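Local coordinates for protein CpuTA1 (PDB 5K3W) that belongs to the class IV aminotransferase family of pyridoxal-5'-phosphate-dependent proteins and holds this cofactor in a pocket of the chain, at residues Y204-P209 with Q228-G233; G157-V162 with S200-A205; V55-A60 with E70-R75; A81-P86 with W168-A173. One frame throughout, in Å; residues are numbered along the deposited sequence.

Contact 1 (Y204-P209 with Q228-G233); sequences YALEGP and QGILAG. With PLP (pyridoxal-5'-phosphate), chain C.
E207 OE1 is held between the protein backbone and the cofactor. L231 N donates a hydrogen bond to it over 3.0 Å at 165°, arriving on the syn side but 24° out of the carboxylate plane. The same E207 OE1 lies 3.0 Å from N1 of pyridoxal-5'-phosphate. A carboxylate at this place would probably stabilise a protonated ring nitrogen, and the backbone N-H helps to fix the rotation of the E207 carboxylate. The side chain reaches the cofactor because it leaves the backbone with chi1 at 81° and then runs extended. I230 lies alongside the glutamate, pointing the other way, its CB 3.4 Å from E207 OE1. A glutamate facing the pyridine nitrogen is a familiar feature of fold type IV, to which class IV aminotransferases belong, and here two loops build that end of the pocket. L231 adds an apolar contact, with CD2 3.2 Å from ring atom C3 of the cofactor, while its carbonyl is hydrogen-bonded to N212. Further from the ring the contact becomes apolar: L206 CB packs on I230 CG2 at 3.9 Å, and L206 CD2 rests 3.6 Å from Q228 O. At the far end, the Q228 side chain runs nearly perpendicular to that of Y204, and Q228 NE2 is hydrogen-bonded to the carbonyl of Q225.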
loop_
_atom_site.group_PDB
_atom_site.type_symbol
_atom_site.label_atom_id
_atom_site.label_comp_id
_atom_site.label_asym_id
_atom_site.label_seq_id
_atom_site.Cartn_x
_atom_site.Cartn_y
_atom_site.Cartn_z
ATOM N N TYR A 204 11.919 -5.295 18.936
ATOM C CA TYR A 204 11.968 -3.884 19.311
ATOM C C TYR A 204 10.630 -3.198 19.065
ATOM O O TYR A 204 10.046 -3.326 17.983
ATOM C CB TYR A 204 13.071 -3.148 18.556
ATOM C CG TYR A 204 14.448 -3.551 19.010
ATOM C CD1 TYR A 204 14.975 -3.076 20.209
ATOM C CD2 TYR A 204 15.220 -4.419 18.253
ATOM C CE1 TYR A 204 16.237 -3.458 20.635
ATOM C CE2 TYR A 204 16.483 -4.795 18.661
ATOM C CZ TYR A 204 16.986 -4.316 19.850
ATOM O OH TYR A 204 18.244 -4.703 20.244
ATOM N N ALA A 205 10.157 -2.476 20.079
ATOM C CA ALA A 205 8.993 -1.622 19.918
ATOM C C ALA A 205 9.246 -0.640 18.788
ATOM O O ALA A 205 10.303 -0.006 18.735
ATOM C CB ALA A 205 8.694 -0.877 21.222
ATOM N N LEU A 206 8.283 -0.531 17.869
ATOM C CA LEU A 206 8.446 0.328 16.702
ATOM C C LEU A 206 7.528 1.542 16.753
ATOM O O LEU A 206 7.960 2.639 17.108
ATOM C CB LEU A 206 8.190 -0.457 15.417
ATOM C CG LEU A 206 9.193 -1.558 15.055
ATOM C CD1 LEU A 206 8.771 -2.218 13.757
ATOM C CD2 LEU A 206 10.630 -1.018 14.942
ATOM N N GLU A 207 6.272 1.361 16.381
ATOM C CA GLU A 207 5.314 2.456 16.253
ATOM C C GLU A 207 3.929 1.835 16.113
ATOM O O GLU A 207 3.776 0.609 16.068
ATOM C CB GLU A 207 5.639 3.358 15.055
ATOM C CG GLU A 207 5.170 2.833 13.679
ATOM C CD GLU A 207 5.788 3.610 12.498
ATOM O OE1 GLU A 207 5.972 4.844 12.630
ATOM O OE2 GLU A 207 6.107 2.989 11.445
ATOM N N GLY A 208 2.921 2.689 16.055
ATOM C CA GLY A 208 1.589 2.262 15.714
ATOM C C GLY A 208 1.374 2.377 14.221
ATOM O O GLY A 208 2.141 3.027 13.509
ATOM N N PRO A 209 0.334 1.728 13.709
ATOM C CA PRO A 209 0.053 1.845 12.275
ATOM C C PRO A 209 -0.244 3.268 11.852
ATOM O O PRO A 209 -0.146 3.579 10.657
ATOM C CB PRO A 209 -1.163 0.930 12.077
ATOM C CG PRO A 209 -1.779 0.838 13.415
ATOM C CD PRO A 209 -0.653 0.894 14.403
ATOM N N GLN A 228 14.628 3.310 12.955
ATOM C CA GLN A 228 14.179 1.924 13.008
ATOM C C GLN A 228 13.075 1.633 11.992
ATOM O O GLN A 228 12.216 0.778 12.229
ATOM C CB GLN A 228 13.696 1.583 14.421
ATOM C CG GLN A 228 14.820 1.456 15.446
ATOM C CD GLN A 228 14.304 1.367 16.875
ATOM O OE1 GLN A 228 14.213 0.281 17.459
ATOM N NE2 GLN A 228 13.970 2.514 17.448
ATOM N N GLY A 229 13.090 2.322 10.856
ATOM C CA GLY A 229 12.073 2.077 9.848
ATOM C C GLY A 229 10.688 2.523 10.270
ATOM O O GLY A 229 9.708 1.826 9.989
ATOM N N ILE A 230 10.592 3.682 10.929
ATOM C CA ILE A 230 9.355 4.253 11.438
ATOM C C ILE A 230 9.338 5.730 11.059
ATOM O O ILE A 230 10.353 6.302 10.656
ATOM C CB ILE A 230 9.230 4.108 12.970
ATOM C CG1 ILE A 230 10.247 5.029 13.659
ATOM C CG2 ILE A 230 9.442 2.666 13.395
ATOM C CD1 ILE A 230 10.154 5.058 15.159
ATOM N N LEU A 231 8.177 6.355 11.237
ATOM C CA LEU A 231 8.054 7.785 10.998
ATOM C C LEU A 231 8.606 8.577 12.174
ATOM O O LEU A 231 8.479 8.169 13.329
ATOM C CB LEU A 231 6.592 8.174 10.768
ATOM C CG LEU A 231 6.032 8.104 9.348
ATOM C CD1 LEU A 231 6.142 6.727 8.755
ATOM C CD2 LEU A 231 4.589 8.507 9.391
ATOM N N ALA A 232 9.245 9.703 11.871
ATOM C CA ALA A 232 9.512 10.719 12.881
ATOM C C ALA A 232 8.233 11.521 13.012
ATOM O O ALA A 232 7.849 12.232 12.080
ATOM C CB ALA A 232 10.685 11.613 12.486
ATOM N N GLY A 233 7.538 11.365 14.134
ATOM C CA GLY A 233 6.227 11.973 14.270
ATOM C C GLY A 233 6.324 13.457 14.586
ATOM O O GLY A 233 7.104 13.890 15.434
HETATM N N1 PLP C . 3.394 6.357 12.375
HETATM C C2 PLP C . 2.699 6.252 11.206
HETATM C C2A PLP C . 2.780 4.987 10.372
HETATM C C3 PLP C . 1.930 7.317 10.777
HETATM O O3 PLP C . 1.241 7.176 9.563
HETATM C C4 PLP C . 1.874 8.469 11.523
HETATM C C4A PLP C . 1.035 9.655 11.129
HETATM C C5 PLP C . 2.562 8.574 12.693
HETATM C C6 PLP C . 3.333 7.503 13.113
HETATM C C5A PLP C . 2.467 9.851 13.521
HETATM O O4P PLP C . 2.877 11.001 12.803
HETATM P P PLP C . 2.252 12.430 13.133
HETATM O O1P PLP C . 2.339 12.721 14.615
HETATM O O2P PLP C . 0.814 12.515 12.682
HETATM O O3P PLP C . 3.043 13.496 12.420
HETATM O O HOH W 1 12.606 0.509 19.385
#

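Contact 2 (G157-V162 with S200-A205); sequences GYRHDV and SSDGYA
H160 and D202 meet through a nearly straight hydrogen bond: H160 ND1 donates to D202 OD2 at 164°, though its modelled length is doubtful. The carboxylate oxygen lies in the imidazole plane, whereas the nitrogen approaches the carboxylate from above its plane. The backbone joins in, since H160 N gives a second bond to the syn lone pair of D202 OD1 at 3.0 Å. One aspartate thus receives both the ring and the main chain of one residue, which fixes the histidine in place. A chi1 of 79° tucks the imidazole over its own main chain, facing that carboxylate. Its faces are occupied as well: Y204 turns an edge to one of them, with centroids 4.9 Å apart and planes at 56°, and D161 CB lies over the other.

R159 forms the next shell. Its NH2 is 3.4 Å from D202 OD2, which sits above a guanidinium face, so the attraction is one of charge alone. Within its own loop R159 NH1 makes a salt bridge to D161 OD2 at 2.9 Å, and the two aspartates share the arginine in one network. D202 is steadied from its own side by S200 OG, which donates to OD1 and accepts from Y204 N. In the backbone S201 N donates to Y158 O over 2.7 Å, while the Y158 ring stacks on Y158 of the second subunit. Two type I beta turns, R159 to V162 and S200 to G203, are thereby joined by a His-carboxylate pair just beyond the neighbouring parallel strands 149-155 and 195-199.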
loop_
_atom_site.group_PDB
_atom_site.type_symbol
_atom_site.label_atom_id
_atom_site.label_comp_id
_atom_site.label_asym_id
_atom_site.label_seq_id
_atom_site.Cartn_x
_atom_site.Cartn_y
_atom_site.Cartn_z
ATOM N N GLY A 157 6.883 -7.988 11.327
ATOM C CA GLY A 157 7.550 -8.819 10.349
ATOM C C GLY A 157 8.918 -8.329 9.920
ATOM O O GLY A 157 9.672 -9.099 9.322
ATOM N N TYR A 158 9.265 -7.077 10.192
ATOM C CA TYR A 158 10.546 -6.527 9.775
ATOM C C TYR A 158 11.524 -6.483 10.943
ATOM O O TYR A 158 11.138 -6.296 12.097
ATOM C CB TYR A 158 10.377 -5.117 9.207
ATOM C CG TYR A 158 9.653 -5.045 7.886
ATOM C CD1 TYR A 158 9.793 -6.051 6.939
ATOM C CD2 TYR A 158 8.834 -3.963 7.577
ATOM C CE1 TYR A 158 9.144 -5.984 5.718
ATOM C CE2 TYR A 158 8.176 -3.889 6.359
ATOM C CZ TYR A 158 8.337 -4.907 5.431
ATOM O OH TYR A 158 7.688 -4.849 4.218
ATOM N N ARG A 159 12.799 -6.668 10.629
ATOM C CA ARG A 159 13.842 -6.356 11.588
ATOM C C ARG A 159 13.882 -4.850 11.820
ATOM O O ARG A 159 13.594 -4.053 10.922
ATOM C CB ARG A 159 15.203 -6.847 11.085
ATOM C CG ARG A 159 15.433 -8.339 11.216
ATOM C CD ARG A 159 16.787 -8.755 10.650
ATOM N NE ARG A 159 17.887 -7.971 11.202
ATOM C CZ ARG A 159 18.423 -8.177 12.402
ATOM N NH1 ARG A 159 19.419 -7.411 12.834
ATOM N NH2 ARG A 159 17.953 -9.139 13.183
ATOM N N HIS A 160 14.239 -4.458 13.044
ATOM C CA HIS A 160 14.319 -3.035 13.349
ATOM C C HIS A 160 15.206 -2.283 12.358
ATOM O O HIS A 160 15.070 -1.064 12.223
ATOM C CB HIS A 160 14.839 -2.823 14.779
ATOM C CG HIS A 160 16.320 -2.970 14.900
ATOM N ND1 HIS A 160 16.955 -4.195 14.862
ATOM C CD2 HIS A 160 17.299 -2.042 15.012
ATOM C CE1 HIS A 160 18.258 -4.014 14.964
ATOM N NE2 HIS A 160 18.493 -2.716 15.054
ATOM N N ASP A 161 16.095 -2.977 11.640
ATOM C CA ASP A 161 17.094 -2.319 10.808
ATOM C C ASP A 161 16.803 -2.414 9.308
ATOM O O ASP A 161 17.708 -2.185 8.498
ATOM C CB ASP A 161 18.485 -2.889 11.115
ATOM C CG ASP A 161 18.574 -4.404 10.875
ATOM O OD1 ASP A 161 17.645 -4.986 10.275
ATOM O OD2 ASP A 161 19.581 -5.017 11.278
ATOM N N VAL A 162 15.565 -2.726 8.908
ATOM C CA VAL A 162 15.307 -2.915 7.477
ATOM C C VAL A 162 15.572 -1.642 6.686
ATOM O O VAL A 162 15.896 -1.709 5.495
ATOM C CB VAL A 162 13.873 -3.424 7.220
ATOM C CG1 VAL A 162 13.748 -4.891 7.621
ATOM C CG2 VAL A 162 12.860 -2.572 7.954
ATOM N N SER A 200 9.156 -5.339 16.150
ATOM C CA SER A 200 9.910 -5.883 15.035
ATOM C C SER A 200 10.194 -7.368 15.250
ATOM O O SER A 200 10.005 -7.911 16.344
ATOM C CB SER A 200 11.212 -5.118 14.847
ATOM O OG SER A 200 12.067 -5.328 15.956
ATOM N N SER A 201 10.645 -8.024 14.170
ATOM C CA SER A 201 11.077 -9.424 14.237
ATOM C C SER A 201 12.027 -9.659 15.395
ATOM O O SER A 201 11.909 -10.661 16.111
ATOM C CB SER A 201 11.778 -9.848 12.940
ATOM O OG SER A 201 10.969 -9.610 11.805
ATOM N N ASP A 202 12.996 -8.766 15.575
ATOM C CA ASP A 202 14.032 -8.948 16.583
ATOM C C ASP A 202 13.627 -8.386 17.934
ATOM O O ASP A 202 14.475 -8.292 18.829
ATOM C CB ASP A 202 15.360 -8.330 16.122
ATOM C CG ASP A 202 15.181 -7.067 15.274
ATOM O OD1 ASP A 202 14.053 -6.533 15.174
ATOM O OD2 ASP A 202 16.185 -6.601 14.703
ATOM N N GLY A 203 12.361 -8.001 18.093
ATOM C CA GLY A 203 11.800 -7.704 19.394
ATOM C C GLY A 203 11.844 -6.261 19.847
ATOM O O GLY A 203 11.782 -6.015 21.057
ATOM N N TYR A 204 11.919 -5.295 18.936
ATOM C CA TYR A 204 11.968 -3.884 19.311
ATOM C C TYR A 204 10.630 -3.198 19.065
ATOM O O TYR A 204 10.046 -3.326 17.983
ATOM C CB TYR A 204 13.071 -3.148 18.556
ATOM C CG TYR A 204 14.448 -3.551 19.010
ATOM C CD1 TYR A 204 14.975 -3.076 20.209
ATOM C CD2 TYR A 204 15.220 -4.419 18.253
ATOM C CE1 TYR A 204 16.237 -3.458 20.635
ATOM C CE2 TYR A 204 16.483 -4.795 18.661
ATOM C CZ TYR A 204 16.986 -4.316 19.850
ATOM O OH TYR A 204 18.244 -4.703 20.244
ATOM N N ALA A 205 10.157 -2.476 20.079
ATOM C CA ALA A 205 8.993 -1.622 19.918
ATOM C C ALA A 205 9.246 -0.640 18.788
ATOM O O ALA A 205 10.303 -0.006 18.735
ATOM C CB ALA A 205 8.694 -0.877 21.222
#

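Contact 3 (V55-A60 with E70-R75); sequences VFETIA and ELHLGR. With PLP (pyridoxal-5'-phosphate), chain C.
The H72 imidazole has I59 over one face and E57 at its edge. I59 CG1 lies 3.6 Å from the ring centroid and 18° off the normal, a CH-pi contact made as the two side chains pass head to tail. At the edge H72 ND1 donates to E57 OE1 over 2.8 Å in an almost straight bond of 177°. The R75 guanidinium carries its partners around its rim: the E57 carboxylate, nearly coplanar with it, and the phosphate of pyridoxal-5'-phosphate.

E57 is gripped side-on by two arginine nitrogens. R75 NE reaches the syn lone pair of E57 OE2 at 2.9 Å and R75 NH2 that of E57 OE1 at 2.8 Å, so OE1 accepts from both the arginine and the histidine. The bend of E57 at chi2 (-72°) turns its carboxylate to face these donors. Held edge-on by the glutamate, the guanidinium also serves the cofactor: R75 NH1 and NH2 each bond to phosphate O3P at 2.9 Å, and NH1 bonds to A232 O as well. E57 is therefore a second-shell residue that positions the arginine binding the cofactor phosphate, and its negative charge probably helps to balance that arginine. A water spans H72 NE2 and A60 N.

The strand and helix segments run antiparallel, their axes 8.7 Å apart. Strand 54-62 lies beside strand 114-121 in an antiparallel sheet; helix 69-82 packs against it, and T234 of helix 234-245 touches both H72 and R75.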
loop_
_atom_site.group_PDB
_atom_site.type_symbol
_atom_site.label_atom_id
_atom_site.label_comp_id
_atom_site.label_asym_id
_atom_site.label_seq_id
_atom_site.Cartn_x
_atom_site.Cartn_y
_atom_site.Cartn_z
ATOM N N VAL A 55 2.585 9.109 -1.588
ATOM C CA VAL A 55 2.818 9.474 -0.200
ATOM C C VAL A 55 1.717 10.429 0.260
ATOM O O VAL A 55 0.970 10.989 -0.544
ATOM C CB VAL A 55 4.224 10.087 -0.008
ATOM C CG1 VAL A 55 5.291 9.047 -0.322
ATOM C CG2 VAL A 55 4.397 11.295 -0.897
ATOM N N PHE A 56 1.602 10.599 1.573
ATOM C CA PHE A 56 0.569 11.484 2.087
ATOM C C PHE A 56 1.010 12.082 3.410
ATOM O O PHE A 56 1.922 11.579 4.065
ATOM C CB PHE A 56 -0.771 10.756 2.269
ATOM C CG PHE A 56 -0.840 9.929 3.517
ATOM C CD1 PHE A 56 -0.283 8.649 3.544
ATOM C CD2 PHE A 56 -1.449 10.435 4.672
ATOM C CE1 PHE A 56 -0.329 7.879 4.693
ATOM C CE2 PHE A 56 -1.515 9.669 5.831
ATOM C CZ PHE A 56 -0.958 8.380 5.845
ATOM N N GLU A 57 0.332 13.164 3.796
ATOM C CA GLU A 57 0.455 13.772 5.118
ATOM C C GLU A 57 -0.932 14.122 5.635
ATOM O O GLU A 57 -1.807 14.528 4.860
ATOM C CB GLU A 57 1.313 15.054 5.089
ATOM C CG GLU A 57 2.796 14.815 4.967
ATOM C CD GLU A 57 3.374 14.252 6.233
ATOM O OE1 GLU A 57 2.804 14.495 7.323
ATOM O OE2 GLU A 57 4.406 13.559 6.135
ATOM N N THR A 58 -1.126 13.986 6.941
ATOM C CA THR A 58 -2.350 14.428 7.596
ATOM C C THR A 58 -1.981 15.455 8.657
ATOM O O THR A 58 -1.113 15.188 9.493
ATOM C CB THR A 58 -3.105 13.260 8.225
ATOM O OG1 THR A 58 -3.349 12.268 7.222
ATOM C CG2 THR A 58 -4.432 13.739 8.745
ATOM N N ILE A 59 -2.644 16.615 8.621
ATOM C CA ILE A 59 -2.258 17.779 9.413
ATOM C C ILE A 59 -3.470 18.317 10.162
ATOM O O ILE A 59 -4.470 18.694 9.541
ATOM C CB ILE A 59 -1.656 18.877 8.532
ATOM C CG1 ILE A 59 -0.547 18.296 7.638
ATOM C CG2 ILE A 59 -1.172 20.029 9.404
ATOM C CD1 ILE A 59 -0.092 19.233 6.480
ATOM N N ALA A 60 -3.375 18.383 11.488
ATOM C CA ALA A 60 -4.439 18.997 12.272
ATOM C C ALA A 60 -4.504 20.500 12.006
ATOM O O ALA A 60 -3.477 21.181 11.885
ATOM C CB ALA A 60 -4.226 18.735 13.764
ATOM N N GLU A 70 5.396 23.151 8.607
ATOM C CA GLU A 70 6.681 23.015 7.920
ATOM C C GLU A 70 7.289 21.634 8.148
ATOM O O GLU A 70 7.846 21.044 7.220
ATOM C CB GLU A 70 7.646 24.123 8.369
ATOM C CG GLU A 70 8.982 24.161 7.626
ATOM C CD GLU A 70 8.870 24.633 6.167
ATOM O OE1 GLU A 70 7.855 25.244 5.783
ATOM O OE2 GLU A 70 9.809 24.395 5.389
ATOM N N LEU A 71 7.202 21.109 9.373
ATOM C CA LEU A 71 7.600 19.728 9.633
ATOM C C LEU A 71 6.851 18.754 8.729
ATOM O O LEU A 71 7.462 17.875 8.109
ATOM C CB LEU A 71 7.339 19.370 11.089
ATOM C CG LEU A 71 8.393 19.580 12.155
ATOM C CD1 LEU A 71 7.936 18.809 13.385
ATOM C CD2 LEU A 71 9.754 19.083 11.657
ATOM N N HIS A 72 5.515 18.876 8.663
ATOM C CA HIS A 72 4.749 17.987 7.796
ATOM C C HIS A 72 5.235 18.085 6.351
ATOM O O HIS A 72 5.418 17.063 5.678
ATOM C CB HIS A 72 3.248 18.298 7.878
ATOM C CG HIS A 72 2.563 17.743 9.096
ATOM N ND1 HIS A 72 2.262 16.404 9.245
ATOM C CD2 HIS A 72 2.100 18.353 10.213
ATOM C CE1 HIS A 72 1.662 16.208 10.406
ATOM N NE2 HIS A 72 1.545 17.377 11.010
ATOM N N LEU A 73 5.449 19.306 5.853
ATOM C CA LEU A 73 5.904 19.453 4.473
ATOM C C LEU A 73 7.275 18.843 4.290
ATOM O O LEU A 73 7.553 18.225 3.259
ATOM C CB LEU A 73 5.941 20.922 4.067
ATOM C CG LEU A 73 4.602 21.644 3.969
ATOM C CD1 LEU A 73 4.848 23.073 3.487
ATOM C CD2 LEU A 73 3.624 20.895 3.055
ATOM N N GLY A 74 8.163 19.049 5.268
ATOM C CA GLY A 74 9.475 18.434 5.199
ATOM C C GLY A 74 9.383 16.927 5.105
ATOM O O GLY A 74 10.103 16.300 4.319
ATOM N N ARG A 75 8.470 16.326 5.887
ATOM C CA ARG A 75 8.333 14.878 5.898
ATOM C C ARG A 75 7.635 14.377 4.646
ATOM O O ARG A 75 7.937 13.277 4.175
ATOM C CB ARG A 75 7.592 14.415 7.157
ATOM C CG ARG A 75 7.645 12.909 7.368
ATOM C CD ARG A 75 6.956 12.479 8.659
ATOM N NE ARG A 75 5.522 12.749 8.650
ATOM C CZ ARG A 75 4.730 12.658 9.719
ATOM N NH1 ARG A 75 5.226 12.303 10.898
ATOM N NH2 ARG A 75 3.434 12.918 9.608
HETATM N N1 PLP C . 3.394 6.357 12.375
HETATM C C2 PLP C . 2.699 6.252 11.206
HETATM C C2A PLP C . 2.780 4.987 10.372
HETATM C C3 PLP C . 1.930 7.317 10.777
HETATM O O3 PLP C . 1.241 7.176 9.563
HETATM C C4 PLP C . 1.874 8.469 11.523
HETATM C C4A PLP C . 1.035 9.655 11.129
HETATM C C5 PLP C . 2.562 8.574 12.693
HETATM C C6 PLP C . 3.333 7.503 13.113
HETATM C C5A PLP C . 2.467 9.851 13.521
HETATM O O4P PLP C . 2.877 11.001 12.803
HETATM P P PLP C . 2.252 12.430 13.133
HETATM O O1P PLP C . 2.339 12.721 14.615
HETATM O O2P PLP C . 0.814 12.515 12.682
HETATM O O3P PLP C . 3.043 13.496 12.420
HETATM O O HOH W 2 -0.587 18.419 12.895
#

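Contact 4 (A81-P86 with W168-A173); sequences ALLDLP and WLLAGA
L83 lies crosswise to L170, branch against branch: L83 CD1 is 4.0 Å from L170 CD2, and L83 CG is equally far from L170 CD1. A173 lies beside them, its methyl CB 3.6 Å from L83 CD1. L82 comes to the same methyl from another direction, with CD1 3.8 Å from A173 CB. The alanine is consequently touched by the ends of two successive leucines. L82 CD1 also rests 3.8 Å from G172 O, so it meets the loop backbone as well as a side chain, and L170 CD2 in turn lies 3.7 Å from L82 O. The interface is thus built from methyl groups laid on methyl groups and on carbonyl oxygens.

Backbone turns on both sides help to place these side chains. L170 to A173 is a type II beta turn, closed by A173 N bonding to L170 O, which brings the side chains of its first and last residues round to the same partners. On the other side the helix ends in a Schellman motif with D84 at the C-prime position; L82 is still helical and L83 has just left the helix. The L82 side chain already starts out toward the loop at CB, and its CD1 branch completes the reach to A173 and G172.

Around this packing, R122 binds the L83 carbonyl, and D84 forms salt bridges to R186 and R190 of the second subunit. The contact joins the C-terminal end of helix 69-82 to the loop between helices 162-165 and 179-190, close to the subunit interface.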
loop_
_atom_site.group_PDB
_atom_site.type_symbol
_atom_site.label_atom_id
_atom_site.label_comp_id
_atom_site.label_asym_id
_atom_site.label_seq_id
_atom_site.Cartn_x
_atom_site.Cartn_y
_atom_site.Cartn_z
ATOM N N ALA A 81 11.027 11.190 -1.301
ATOM C CA ALA A 81 12.372 10.782 -1.703
ATOM C C ALA A 81 12.576 9.285 -1.510
ATOM O O ALA A 81 13.190 8.625 -2.356
ATOM C CB ALA A 81 13.432 11.580 -0.921
ATOM N N LEU A 82 12.070 8.732 -0.404
ATOM C CA LEU A 82 12.164 7.290 -0.210
ATOM C C LEU A 82 11.494 6.511 -1.342
ATOM O O LEU A 82 11.937 5.405 -1.673
ATOM C CB LEU A 82 11.558 6.893 1.137
ATOM C CG LEU A 82 12.312 7.345 2.397
ATOM C CD1 LEU A 82 11.563 6.928 3.644
ATOM C CD2 LEU A 82 13.736 6.808 2.435
ATOM N N LEU A 83 10.427 7.052 -1.935
ATOM C CA LEU A 83 9.727 6.384 -3.027
ATOM C C LEU A 83 10.227 6.812 -4.409
ATOM O O LEU A 83 9.572 6.519 -5.419
ATOM C CB LEU A 83 8.214 6.631 -2.918
ATOM C CG LEU A 83 7.411 5.648 -2.059
ATOM C CD1 LEU A 83 7.711 5.860 -0.596
ATOM C CD2 LEU A 83 5.904 5.732 -2.326
ATOM N N ASP A 84 11.372 7.491 -4.477
ATOM C CA ASP A 84 11.917 7.979 -5.745
ATOM C C ASP A 84 10.910 8.858 -6.482
ATOM O O ASP A 84 10.869 8.875 -7.715
ATOM C CB ASP A 84 12.374 6.830 -6.653
ATOM C CG ASP A 84 13.355 5.894 -5.978
ATOM O OD1 ASP A 84 14.339 6.375 -5.380
ATOM O OD2 ASP A 84 13.135 4.663 -6.041
ATOM N N LEU A 85 10.082 9.579 -5.748
ATOM C CA LEU A 85 9.267 10.578 -6.419
ATOM C C LEU A 85 10.039 11.884 -6.556
ATOM O O LEU A 85 11.031 12.121 -5.850
ATOM C CB LEU A 85 7.972 10.806 -5.640
ATOM C CG LEU A 85 6.979 9.639 -5.652
ATOM C CD1 LEU A 85 6.010 9.739 -4.475
ATOM C CD2 LEU A 85 6.220 9.590 -6.977
ATOM N N PRO A 86 9.631 12.751 -7.474
ATOM C CA PRO A 86 10.263 14.071 -7.558
ATOM C C PRO A 86 9.961 14.890 -6.314
ATOM O O PRO A 86 9.007 14.638 -5.573
ATOM C CB PRO A 86 9.631 14.702 -8.804
ATOM C CG PRO A 86 8.944 13.559 -9.523
ATOM C CD PRO A 86 8.559 12.582 -8.466
ATOM N N TRP A 168 14.297 -0.694 -0.376
ATOM C CA TRP A 168 13.152 -0.917 -1.254
ATOM C C TRP A 168 11.899 -1.328 -0.494
ATOM O O TRP A 168 10.820 -1.375 -1.099
ATOM C CB TRP A 168 13.482 -1.982 -2.314
ATOM C CG TRP A 168 14.190 -3.164 -1.740
ATOM C CD1 TRP A 168 13.622 -4.312 -1.274
ATOM C CD2 TRP A 168 15.602 -3.302 -1.534
ATOM N NE1 TRP A 168 14.588 -5.158 -0.799
ATOM C CE2 TRP A 168 15.816 -4.562 -0.946
ATOM C CE3 TRP A 168 16.706 -2.485 -1.799
ATOM C CZ2 TRP A 168 17.090 -5.027 -0.614
ATOM C CZ3 TRP A 168 17.970 -2.945 -1.469
ATOM C CH2 TRP A 168 18.149 -4.202 -0.877
ATOM N N LEU A 169 12.008 -1.639 0.802
ATOM C CA LEU A 169 10.822 -1.942 1.596
ATOM C C LEU A 169 10.144 -0.687 2.140
ATOM O O LEU A 169 9.142 -0.803 2.864
ATOM C CB LEU A 169 11.183 -2.890 2.738
ATOM C CG LEU A 169 11.824 -4.224 2.328
ATOM C CD1 LEU A 169 12.101 -5.071 3.567
ATOM C CD2 LEU A 169 10.996 -5.009 1.282
ATOM N N LEU A 170 10.662 0.503 1.811
ATOM C CA LEU A 170 9.992 1.777 2.077
ATOM C C LEU A 170 9.717 2.006 3.566
ATOM O O LEU A 170 8.855 2.812 3.927
ATOM C CB LEU A 170 8.683 1.888 1.274
ATOM C CG LEU A 170 8.790 1.592 -0.223
ATOM C CD1 LEU A 170 7.471 1.761 -0.958
ATOM C CD2 LEU A 170 9.852 2.478 -0.836
ATOM N N ALA A 171 10.425 1.313 4.452
ATOM C CA ALA A 171 10.187 1.482 5.879
ATOM C C ALA A 171 10.484 2.917 6.288
ATOM O O ALA A 171 11.515 3.485 5.917
ATOM C CB ALA A 171 11.039 0.511 6.696
ATOM N N GLY A 172 9.567 3.499 7.052
ATOM C CA GLY A 172 9.686 4.874 7.463
ATOM C C GLY A 172 9.148 5.873 6.471
ATOM O O GLY A 172 9.330 7.084 6.674
ATOM N N ALA A 173 8.518 5.409 5.393
ATOM C CA ALA A 173 7.809 6.291 4.476
ATOM C C ALA A 173 6.323 6.344 4.837
ATOM O O ALA A 173 5.727 5.338 5.227
ATOM C CB ALA A 173 7.994 5.819 3.033
#

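Burial alone does not set the chemistry of the four contacts. Contacts 1 and 3 are buried and hold the cofactor from different ends, one facing the ring nitrogen and the other the phosphate; they meet where A232 O lies near R75 NH1. Contacts 2 and 4 are only partly buried and both touch the second subunit, yet one is a charged network between loops and the other mostly methyl packing. Helix 69-82 serves contacts 3 and 4, its body carrying the polar grip and its end the leucines. Contacts 1 and 2 share Y204 and A205, so a single loop runs from a partly exposed turn into the pocket.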